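Local coordinates for galactofuranose-binding protein YtfQ (Escherichia coli, PDB 2VK2) that binds alpha- and beta-galactofuranose in the periplasm as the solute-binding component of an ABC transporter that imports this sugar, at residues A61-P66 with P85-D90; V132-T137 with C193-H198; E177-F182 with I207-E212. All blocks are in the same frame, centred on the assembly; numbering follows the deposited sequence.

Contact 1 (A61-P66 with P85-D90); sequences AIFIAP and PVFLLD. With GZL (beta-D-galactofuranose), chain B.
Phe63 and Phe87 lie abreast on neighbouring parallel strands, 61-64 and 86-89, which with the intervening helix 73-81 form a beta-alpha-beta unit of one Rossmann-like lobe. With CG anti to its carbonyl carbon (chi1 -72°), the Phe63 ring fits the notch between two side chains of the partner strand. Its CE1 approaches CD2 of Phe87 to 3.6 Å, while its CG lies 3.9 Å from CD1 of Leu89. The two rings meet obliquely, their planes 66° apart. Ala61, with only a methyl to offer, leaves room for the far rim of the Phe87 ring, whose CE2 comes to its CB. This layer of rings is covered by helix 252-265, where Ala255, Ala258 and Leu259 receive the bulk.

On the face carrying Ile62, Ile64, Val86 and Leu88 the bumps are branched and smaller. Ile64 CD1 reaches back to Val86 CG1 at 3.9 Å, and Leu88 CD2 lies against Ile64 CB, so aliphatic branches fill the hollows left by one another. Four backbone hydrogen bonds join the strands; the shortest runs from Leu89 N to Ile64 O, 2.8 Å.

Beyond the strands a carboxylate suited to a sugar's hydroxyls takes over. Asp90 OD2 salt-bridges Arg17, which also binds the sugar, while Asp90 OD1 accepts a hydrogen bond from O5 of galactofuranose at 2.7 Å and the Asp90 carbonyl O takes one from its O6 at 2.8 Å.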
loop_
_atom_site.group_PDB
_atom_site.type_symbol
_atom_site.label_atom_id
_atom_site.label_comp_id
_atom_site.label_asym_id
_atom_site.label_seq_id
_atom_site.Cartn_x
_atom_site.Cartn_y
_atom_site.Cartn_z
ATOM N N ALA A 61 -15.991 18.013 -1.874
ATOM C CA ALA A 61 -14.658 17.555 -2.227
ATOM C C ALA A 61 -14.727 16.086 -2.569
ATOM O O ALA A 61 -15.632 15.383 -2.122
ATOM C CB ALA A 61 -13.692 17.788 -1.080
ATOM N N ILE A 62 -13.775 15.640 -3.380
ATOM C CA ILE A 62 -13.669 14.239 -3.760
ATOM C C ILE A 62 -12.294 13.720 -3.361
ATOM O O ILE A 62 -11.280 14.355 -3.638
ATOM C CB ILE A 62 -13.916 14.049 -5.273
ATOM C CG1 ILE A 62 -15.383 14.362 -5.587
ATOM C CG2 ILE A 62 -13.576 12.624 -5.712
ATOM C CD1 ILE A 62 -15.683 14.545 -7.059
ATOM N N PHE A 63 -12.283 12.585 -2.668
ATOM C CA PHE A 63 -11.055 11.870 -2.342
ATOM C C PHE A 63 -11.018 10.649 -3.251
ATOM O O PHE A 63 -12.035 9.984 -3.437
ATOM C CB PHE A 63 -11.061 11.390 -0.885
ATOM C CG PHE A 63 -10.893 12.476 0.160
ATOM C CD1 PHE A 63 -10.871 13.833 -0.152
ATOM C CD2 PHE A 63 -10.791 12.107 1.496
ATOM C CE1 PHE A 63 -10.720 14.786 0.853
ATOM C CE2 PHE A 63 -10.650 13.052 2.492
ATOM C CZ PHE A 63 -10.613 14.389 2.175
ATOM N N ILE A 64 -9.856 10.350 -3.823
ATOM C CA ILE A 64 -9.705 9.162 -4.657
ATOM C C ILE A 64 -8.446 8.437 -4.232
ATOM O O ILE A 64 -7.401 9.060 -4.097
ATOM C CB ILE A 64 -9.547 9.506 -6.158
ATOM C CG1 ILE A 64 -10.717 10.350 -6.671
ATOM C CG2 ILE A 64 -9.418 8.230 -6.990
ATOM C CD1 ILE A 64 -10.461 10.942 -8.047
ATOM N N ALA A 65 -8.555 7.129 -4.013
ATOM C CA ALA A 65 -7.385 6.261 -3.925
ATOM C C ALA A 65 -7.267 5.604 -5.296
ATOM O O ALA A 65 -7.992 4.660 -5.584
ATOM C CB ALA A 65 -7.569 5.223 -2.828
ATOM N N PRO A 66 -6.402 6.148 -6.174
ATOM C CA PRO A 66 -6.430 5.707 -7.574
ATOM C C PRO A 66 -5.831 4.317 -7.769
ATOM O O PRO A 66 -4.647 4.121 -7.517
ATOM C CB PRO A 66 -5.589 6.770 -8.291
ATOM C CG PRO A 66 -4.653 7.265 -7.259
ATOM C CD PRO A 66 -5.390 7.196 -5.949
ATOM N N PRO A 85 -12.726 20.301 -5.522
ATOM C CA PRO A 85 -11.332 19.913 -5.298
ATOM C C PRO A 85 -11.169 18.409 -5.101
ATOM O O PRO A 85 -12.031 17.763 -4.496
ATOM C CB PRO A 85 -10.954 20.675 -4.023
ATOM C CG PRO A 85 -12.239 20.901 -3.329
ATOM C CD PRO A 85 -13.242 21.123 -4.414
ATOM N N VAL A 86 -10.067 17.878 -5.622
ATOM C CA VAL A 86 -9.777 16.448 -5.574
ATOM C C VAL A 86 -8.496 16.205 -4.788
ATOM O O VAL A 86 -7.493 16.893 -4.983
ATOM C CB VAL A 86 -9.641 15.857 -6.993
ATOM C CG1 VAL A 86 -9.143 14.413 -6.941
ATOM C CG2 VAL A 86 -10.972 15.939 -7.720
ATOM N N PHE A 87 -8.551 15.224 -3.887
ATOM C CA PHE A 87 -7.409 14.832 -3.072
ATOM C C PHE A 87 -7.128 13.359 -3.327
ATOM O O PHE A 87 -8.036 12.537 -3.285
ATOM C CB PHE A 87 -7.715 15.062 -1.589
ATOM C CG PHE A 87 -8.062 16.488 -1.258
ATOM C CD1 PHE A 87 -7.131 17.322 -0.653
ATOM C CD2 PHE A 87 -9.315 17.001 -1.562
ATOM C CE1 PHE A 87 -7.445 18.642 -0.358
ATOM C CE2 PHE A 87 -9.632 18.317 -1.269
ATOM C CZ PHE A 87 -8.697 19.137 -0.669
ATOM N N LEU A 88 -5.872 13.039 -3.617
ATOM C CA LEU A 88 -5.479 11.661 -3.879
ATOM C C LEU A 88 -4.914 11.048 -2.605
ATOM O O LEU A 88 -4.125 11.679 -1.909
ATOM C CB LEU A 88 -4.451 11.597 -5.010
ATOM C CG LEU A 88 -4.897 12.235 -6.330
ATOM C CD1 LEU A 88 -3.780 12.140 -7.355
ATOM C CD2 LEU A 88 -6.175 11.596 -6.857
ATOM N N LEU A 89 -5.359 9.824 -2.305
ATOM C CA LEU A 89 -4.903 9.084 -1.087
ATOM C C LEU A 89 -4.222 7.801 -1.486
ATOM O O LEU A 89 -4.730 7.030 -2.238
ATOM C CB LEU A 89 -6.124 8.765 -0.199
ATOM C CG LEU A 89 -6.746 9.893 0.655
ATOM C CD1 LEU A 89 -7.216 11.145 -0.120
ATOM C CD2 LEU A 89 -7.892 9.270 1.461
ATOM N N ASP A 90 -3.030 7.668 -0.898
ATOM C CA ASP A 90 -2.272 6.393 -0.792
ATOM C C ASP A 90 -1.701 5.787 -2.083
ATOM O O ASP A 90 -0.769 5.048 -2.021
ATOM C CB ASP A 90 -3.041 5.363 0.086
ATOM C CG ASP A 90 -4.057 4.534 -0.665
ATOM O OD1 ASP A 90 -3.712 3.791 -1.546
ATOM O OD2 ASP A 90 -5.230 4.574 -0.295
HETATM C C6 GZL B . -0.582 1.726 -0.042
HETATM C C5 GZL B . -1.346 1.061 -0.931
HETATM C C4 GZL B . -1.513 -0.447 -0.944
HETATM C C3 GZL B . -1.115 -1.291 0.236
HETATM C C2 GZL B . -2.068 -2.171 0.510
HETATM O O6 GZL B . -0.453 3.055 -0.088
HETATM O O5 GZL B . -1.932 1.741 -1.923
HETATM O O4 GZL B . -2.892 -0.791 -1.137
HETATM O O3 GZL B . 0.070 -1.193 0.828
HETATM C C1 GZL B . -3.252 -1.937 -0.358
HETATM O O2 GZL B . -2.067 -3.138 1.429
HETATM O O1 GZL B . -3.511 -3.046 -1.211
#

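Contact 2 (V132-T137 with C193-H198)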
loop_
_atom_site.group_PDB
_atom_site.type_symbol
_atom_site.label_atom_id
_atom_site.label_comp_id
_atom_site.label_asym_id
_atom_site.label_seq_id
_atom_site.Cartn_x
_atom_site.Cartn_y
_atom_site.Cartn_z
ATOM N N VAL A 132 12.129 -14.113 -4.496
ATOM C CA VAL A 132 10.902 -14.141 -5.280
ATOM C C VAL A 132 10.052 -12.949 -4.846
ATOM O O VAL A 132 9.949 -12.650 -3.650
ATOM C CB VAL A 132 10.140 -15.482 -5.152
ATOM C CG1 VAL A 132 11.020 -16.633 -5.631
ATOM C CG2 VAL A 132 9.657 -15.726 -3.723
ATOM N N GLU A 133 9.483 -12.249 -5.823
ATOM C CA GLU A 133 8.761 -11.010 -5.572
ATOM C C GLU A 133 7.274 -11.171 -5.845
ATOM O O GLU A 133 6.881 -11.600 -6.929
ATOM C CB GLU A 133 9.336 -9.885 -6.439
ATOM C CG GLU A 133 8.635 -8.533 -6.269
ATOM C CD GLU A 133 9.248 -7.445 -7.122
ATOM O OE1 GLU A 133 9.632 -7.740 -8.275
ATOM O OE2 GLU A 133 9.336 -6.296 -6.646
ATOM N N LEU A 134 6.461 -10.824 -4.852
ATOM C CA LEU A 134 5.021 -10.742 -5.014
ATOM C C LEU A 134 4.674 -9.269 -5.184
ATOM O O LEU A 134 4.689 -8.499 -4.223
ATOM C CB LEU A 134 4.303 -11.336 -3.800
ATOM C CG LEU A 134 4.541 -12.835 -3.587
ATOM C CD1 LEU A 134 3.997 -13.290 -2.240
ATOM C CD2 LEU A 134 3.920 -13.644 -4.714
ATOM N N GLN A 135 4.390 -8.870 -6.421
ATOM C CA GLN A 135 4.080 -7.476 -6.714
ATOM C C GLN A 135 2.645 -7.140 -6.365
ATOM O O GLN A 135 1.782 -8.008 -6.315
ATOM C CB GLN A 135 4.284 -7.160 -8.196
ATOM C CG GLN A 135 5.677 -7.408 -8.726
ATOM C CD GLN A 135 5.837 -6.901 -10.146
ATOM O OE1 GLN A 135 5.256 -5.880 -10.525
ATOM N NE2 GLN A 135 6.627 -7.610 -10.941
ATOM N N GLY A 136 2.393 -5.855 -6.159
ATOM C CA GLY A 136 1.039 -5.358 -6.018
ATOM C C GLY A 136 0.337 -5.302 -7.361
ATOM O O GLY A 136 0.879 -5.724 -8.383
ATOM N N THR A 137 -0.881 -4.777 -7.337
ATOM C CA THR A 137 -1.711 -4.611 -8.522
ATOM C C THR A 137 -0.935 -3.976 -9.671
ATOM O O THR A 137 -0.270 -2.959 -9.492
ATOM C CB THR A 137 -2.920 -3.733 -8.170
ATOM O OG1 THR A 137 -3.685 -4.382 -7.147
ATOM C CG2 THR A 137 -3.799 -3.476 -9.389
ATOM N N CYS A 193 15.498 -18.028 -1.192
ATOM C CA CYS A 193 16.071 -17.494 0.050
ATOM C C CYS A 193 15.111 -16.533 0.757
ATOM O O CYS A 193 15.054 -16.502 1.987
ATOM C CB CYS A 193 17.405 -16.789 -0.257
ATOM S SG CYS A 193 17.962 -15.498 0.905
ATOM N N MET A 194 14.358 -15.756 -0.018
ATOM C CA MET A 194 13.538 -14.690 0.538
ATOM C C MET A 194 12.369 -14.358 -0.382
ATOM O O MET A 194 12.502 -14.395 -1.609
ATOM C CB MET A 194 14.416 -13.454 0.759
ATOM C CG MET A 194 13.714 -12.250 1.363
ATOM S SD MET A 194 13.305 -11.000 0.129
ATOM C CE MET A 194 12.740 -9.673 1.195
ATOM N N VAL A 195 11.223 -14.054 0.220
ATOM C CA VAL A 195 10.089 -13.503 -0.513
ATOM C C VAL A 195 9.923 -12.037 -0.138
ATOM O O VAL A 195 9.872 -11.687 1.044
ATOM C CB VAL A 195 8.768 -14.292 -0.282
ATOM C CG1 VAL A 195 8.453 -14.453 1.207
ATOM C CG2 VAL A 195 7.603 -13.619 -1.013
ATOM N N TYR A 196 9.883 -11.192 -1.167
ATOM C CA TYR A 196 9.622 -9.768 -1.034
ATOM C C TYR A 196 8.211 -9.536 -1.536
ATOM O O TYR A 196 7.929 -9.759 -2.713
ATOM C CB TYR A 196 10.618 -8.952 -1.869
ATOM C CG TYR A 196 10.282 -7.476 -1.973
ATOM C CD1 TYR A 196 9.960 -6.732 -0.841
ATOM C CD2 TYR A 196 10.294 -6.821 -3.204
ATOM C CE1 TYR A 196 9.649 -5.385 -0.929
ATOM C CE2 TYR A 196 9.987 -5.468 -3.300
ATOM C CZ TYR A 196 9.670 -4.757 -2.157
ATOM O OH TYR A 196 9.363 -3.415 -2.218
ATOM N N ALA A 197 7.320 -9.106 -0.650
ATOM C CA ALA A 197 5.943 -8.836 -1.039
ATOM C C ALA A 197 5.659 -7.353 -0.888
ATOM O O ALA A 197 6.009 -6.740 0.121
ATOM C CB ALA A 197 4.982 -9.653 -0.203
ATOM N N HIS A 198 5.006 -6.772 -1.890
ATOM C CA HIS A 198 4.696 -5.343 -1.866
ATOM C C HIS A 198 3.700 -4.959 -0.776
ATOM O O HIS A 198 3.610 -3.792 -0.424
ATOM C CB HIS A 198 4.194 -4.877 -3.228
ATOM C CG HIS A 198 5.243 -4.901 -4.289
ATOM N ND1 HIS A 198 5.022 -4.394 -5.549
ATOM C CD2 HIS A 198 6.520 -5.352 -4.278
ATOM C CE1 HIS A 198 6.113 -4.551 -6.277
ATOM N NE2 HIS A 198 7.039 -5.122 -5.529
#
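The imidazole of His198 has the backbone of Gln135 over one face and the carboxylate of Glu133 at its edge. Gln135 CA makes a CH-pi contact 3.6 Å from the ring centroid, and Gln135 CB and CG run beside the ring, near CE1. At the edge, His198 NE2 donates to Glu133 OE2 over 2.8 Å, with 159° at the hydrogen; OE2 lies near the ring plane, but the donor comes from above the carboxylate plane, the two groups standing 79° apart. The same OE2 borders the rim of the Tyr196 ring, 3.5 Å from its CE2. Phe150 stacks on Tyr196, whose hydroxyl bonds to the carbonyl of Arg146.

Glu133 reaches both rings because its chain is extended, CG anti to the backbone N (chi1 179°). The acid is buried yet well served: Lys147 and Ser165 hold OE1, and these donors together probably keep it ionised. Were His198 an alanine, Glu133 OE2 would probably lose its donor across the contact, and a gap would be likely to open against the Gln135 backbone.

The face of Val132, Leu134, Val195 and Ala197 is aliphatic, as befits a surface covered by helices 172-185 and 200-212. Leu134 CD1 meets Val195 CG2 at 3.8 Å, and the small Ala197 leaves space for Leu134 CB. Backbone hydrogen bonds of the parallel pairing run along the two strands, the last from His198 N to Leu134 O at 2.9 Å. His198 lies just beyond the C-terminal end of strand 194-197, beside the sugar-binding Asn199 and against the pocket residue Phe170. This placing of ligand-binding residues just after parallel strands is typical of the Rossmann-like lobes of periplasmic sugar-binding proteins.

Contact 3 (E177-F182 with I207-E212)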
loop_
_atom_site.group_PDB
_atom_site.type_symbol
_atom_site.label_atom_id
_atom_site.label_comp_id
_atom_site.label_asym_id
_atom_site.label_seq_id
_atom_site.Cartn_x
_atom_site.Cartn_y
_atom_site.Cartn_z
ATOM N N GLU A 177 -1.410 -18.219 -3.580
ATOM C CA GLU A 177 -1.470 -18.934 -4.857
ATOM C C GLU A 177 -0.192 -18.743 -5.674
ATOM O O GLU A 177 0.372 -19.706 -6.197
ATOM C CB GLU A 177 -2.682 -18.453 -5.657
ATOM C CG GLU A 177 -2.857 -19.087 -7.029
ATOM C CD GLU A 177 -3.934 -18.399 -7.842
ATOM O OE1 GLU A 177 -4.992 -18.069 -7.266
ATOM O OE2 GLU A 177 -3.724 -18.180 -9.054
ATOM N N VAL A 178 0.261 -17.499 -5.778
ATOM C CA VAL A 178 1.462 -17.196 -6.548
ATOM C C VAL A 178 2.707 -17.777 -5.870
ATOM O O VAL A 178 3.567 -18.347 -6.541
ATOM C CB VAL A 178 1.609 -15.679 -6.785
ATOM C CG1 VAL A 178 2.926 -15.364 -7.476
ATOM C CG2 VAL A 178 0.435 -15.168 -7.611
ATOM N N MET A 179 2.796 -17.658 -4.547
ATOM C CA MET A 179 3.918 -18.250 -3.815
ATOM C C MET A 179 3.974 -19.768 -4.003
ATOM O O MET A 179 5.058 -20.330 -4.157
ATOM C CB MET A 179 3.861 -17.918 -2.320
ATOM C CG MET A 179 5.123 -18.304 -1.550
ATOM S SD MET A 179 6.558 -17.338 -2.055
ATOM C CE MET A 179 7.887 -18.285 -1.314
ATOM N N GLU A 180 2.813 -20.425 -3.986
ATOM C CA GLU A 180 2.745 -21.867 -4.257
ATOM C C GLU A 180 3.366 -22.205 -5.611
ATOM O O GLU A 180 4.122 -23.169 -5.728
ATOM C CB GLU A 180 1.298 -22.367 -4.217
ATOM C CG GLU A 180 0.711 -22.490 -2.816
ATOM C CD GLU A 180 -0.797 -22.709 -2.813
ATOM O OE1 GLU A 180 -1.451 -22.477 -3.852
ATOM O OE2 GLU A 180 -1.335 -23.116 -1.760
ATOM N N SER A 181 3.052 -21.403 -6.628
ATOM C CA SER A 181 3.607 -21.611 -7.966
ATOM C C SER A 181 5.121 -21.381 -7.990
ATOM O O SER A 181 5.846 -22.110 -8.666
ATOM C CB SER A 181 2.914 -20.713 -8.998
ATOM O OG SER A 181 3.361 -19.372 -8.916
ATOM N N PHE A 182 5.591 -20.372 -7.258
ATOM C CA PHE A 182 7.027 -20.104 -7.153
ATOM C C PHE A 182 7.762 -21.264 -6.480
ATOM O O PHE A 182 8.826 -21.677 -6.936
ATOM C CB PHE A 182 7.306 -18.820 -6.360
ATOM C CG PHE A 182 6.902 -17.536 -7.060
ATOM C CD1 PHE A 182 6.588 -17.493 -8.417
ATOM C CD2 PHE A 182 6.886 -16.350 -6.342
ATOM C CE1 PHE A 182 6.236 -16.292 -9.025
ATOM C CE2 PHE A 182 6.549 -15.151 -6.949
ATOM C CZ PHE A 182 6.220 -15.123 -8.286
ATOM N N ILE A 207 3.536 -17.015 3.548
ATOM C CA ILE A 207 3.927 -17.753 4.749
ATOM C C ILE A 207 3.151 -19.071 4.870
ATOM O O ILE A 207 3.736 -20.100 5.213
ATOM C CB ILE A 207 3.774 -16.880 6.021
ATOM C CG1 ILE A 207 4.897 -15.840 6.077
ATOM C CG2 ILE A 207 3.806 -17.736 7.285
ATOM C CD1 ILE A 207 4.640 -14.709 7.043
ATOM N N GLN A 208 1.852 -19.046 4.568
ATOM C CA GLN A 208 1.037 -20.269 4.541
ATOM C C GLN A 208 1.581 -21.268 3.526
ATOM O O GLN A 208 1.729 -22.454 3.830
ATOM C CB GLN A 208 -0.417 -19.969 4.162
ATOM C CG GLN A 208 -1.199 -19.092 5.110
ATOM C CD GLN A 208 -2.628 -18.891 4.631
ATOM O OE1 GLN A 208 -3.429 -19.828 4.627
ATOM N NE2 GLN A 208 -2.950 -17.671 4.214
ATOM N N ALA A 209 1.856 -20.789 2.313
ATOM C CA ALA A 209 2.380 -21.641 1.244
ATOM C C ALA A 209 3.727 -22.257 1.613
ATOM O O ALA A 209 3.978 -23.431 1.330
ATOM C CB ALA A 209 2.499 -20.852 -0.058
ATOM N N ILE A 210 4.587 -21.465 2.250
ATOM C CA ILE A 210 5.905 -21.936 2.676
ATOM C C ILE A 210 5.765 -23.062 3.705
ATOM O O ILE A 210 6.425 -24.098 3.596
ATOM C CB ILE A 210 6.759 -20.785 3.262
ATOM C CG1 ILE A 210 7.107 -19.763 2.174
ATOM C CG2 ILE A 210 8.044 -21.325 3.880
ATOM C CD1 ILE A 210 7.536 -18.417 2.720
ATOM N N LYS A 211 4.897 -22.859 4.693
ATOM C CA LYS A 211 4.639 -23.883 5.713
ATOM C C LYS A 211 4.054 -25.158 5.111
ATOM O O LYS A 211 4.463 -26.263 5.472
ATOM C CB LYS A 211 3.704 -23.349 6.801
ATOM C CG LYS A 211 4.371 -22.353 7.732
ATOM C CD LYS A 211 3.616 -22.175 9.039
ATOM C CE LYS A 211 2.547 -21.113 8.945
ATOM N NZ LYS A 211 1.905 -20.857 10.264
ATOM N N GLU A 212 3.106 -25.001 4.191
ATOM C CA GLU A 212 2.465 -26.150 3.545
ATOM C C GLU A 212 3.431 -26.955 2.662
ATOM O O GLU A 212 3.206 -28.143 2.415
ATOM C CB GLU A 212 1.229 -25.699 2.757
ATOM C CG GLU A 212 0.077 -25.281 3.669
ATOM C CD GLU A 212 -1.121 -24.711 2.928
ATOM O OE1 GLU A 212 -1.153 -24.764 1.681
ATOM O OE2 GLU A 212 -2.045 -24.211 3.603
HETATM O O HOH W 1 0.311 -24.849 -0.454
#
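Met179 swings its side chain toward Ala209 and Ile210 by placing CG anti to the backbone N (chi1 -170°) and then bending at chi2 (66°). The helix backbone itself sets Met179 CB 3.9 Å from Ala209 CB; the first torsion lays CG beside the same methyl, and the bend carries the terminal CE on to Ile210 CG1, also 3.9 Å away. Glu180 has CG anti to its own carbonyl carbon, beside the backbone N, and that CG lies 3.7 Å from Ala209 CB. The alanine methyl is thus received between the bases of two long side chains, and its small size lets Glu180 CA and Ala209 CA come within 5.5 Å. Helices 172-185 and 200-212 pack here with their segment axes 8.4 Å apart and their directions 39° from parallel. Flexible, unbranched methionine suits the inner side, where it also touches Val132 of the sheet below; the glutamates are at home on the solvent side, where water can reach their carboxylates.

There the extended chains of Glu180 and Glu212 bring two carboxylates together, OE2 of the first 3.8 Å from OE1 of the second. Glu180 and Glu212 are joined through one water, which donates to Glu180 OE2 at 2.7 Å and to Glu212 OE1 at 2.6 Å. Between these segments the direct contact is thus largely apolar, while a salt bridge from Lys176 of helix 172-185 to Glu212 OE2 also ties the two helices; the bridging water and the lysine probably offset the repulsion between the two like charges.

In the fold
Contacts 1 and 2 are buried pairs of parallel strands in the two different sheets, on opposite sides of the chain's centre, their nearest atoms about 8 Å apart. Both run toward the sugar: contact 1 supplies a residue that bonds the sugar directly, whereas contact 2 stands behind the pocket. Contact 3 belongs with contact 2, since its helices cover one face of that sheet; Leu134 CD2 touches Val178 CG1 at 3.4 Å, and the ring of Phe182 packs on Val132. The strand pairs depend on regular backbone hydrogen bonds, and contact 2 adds a buried glutamate held by a histidine, a lysine and a serine. The helix pair has side-chain packing inside, with water and charge at its solvent-facing side.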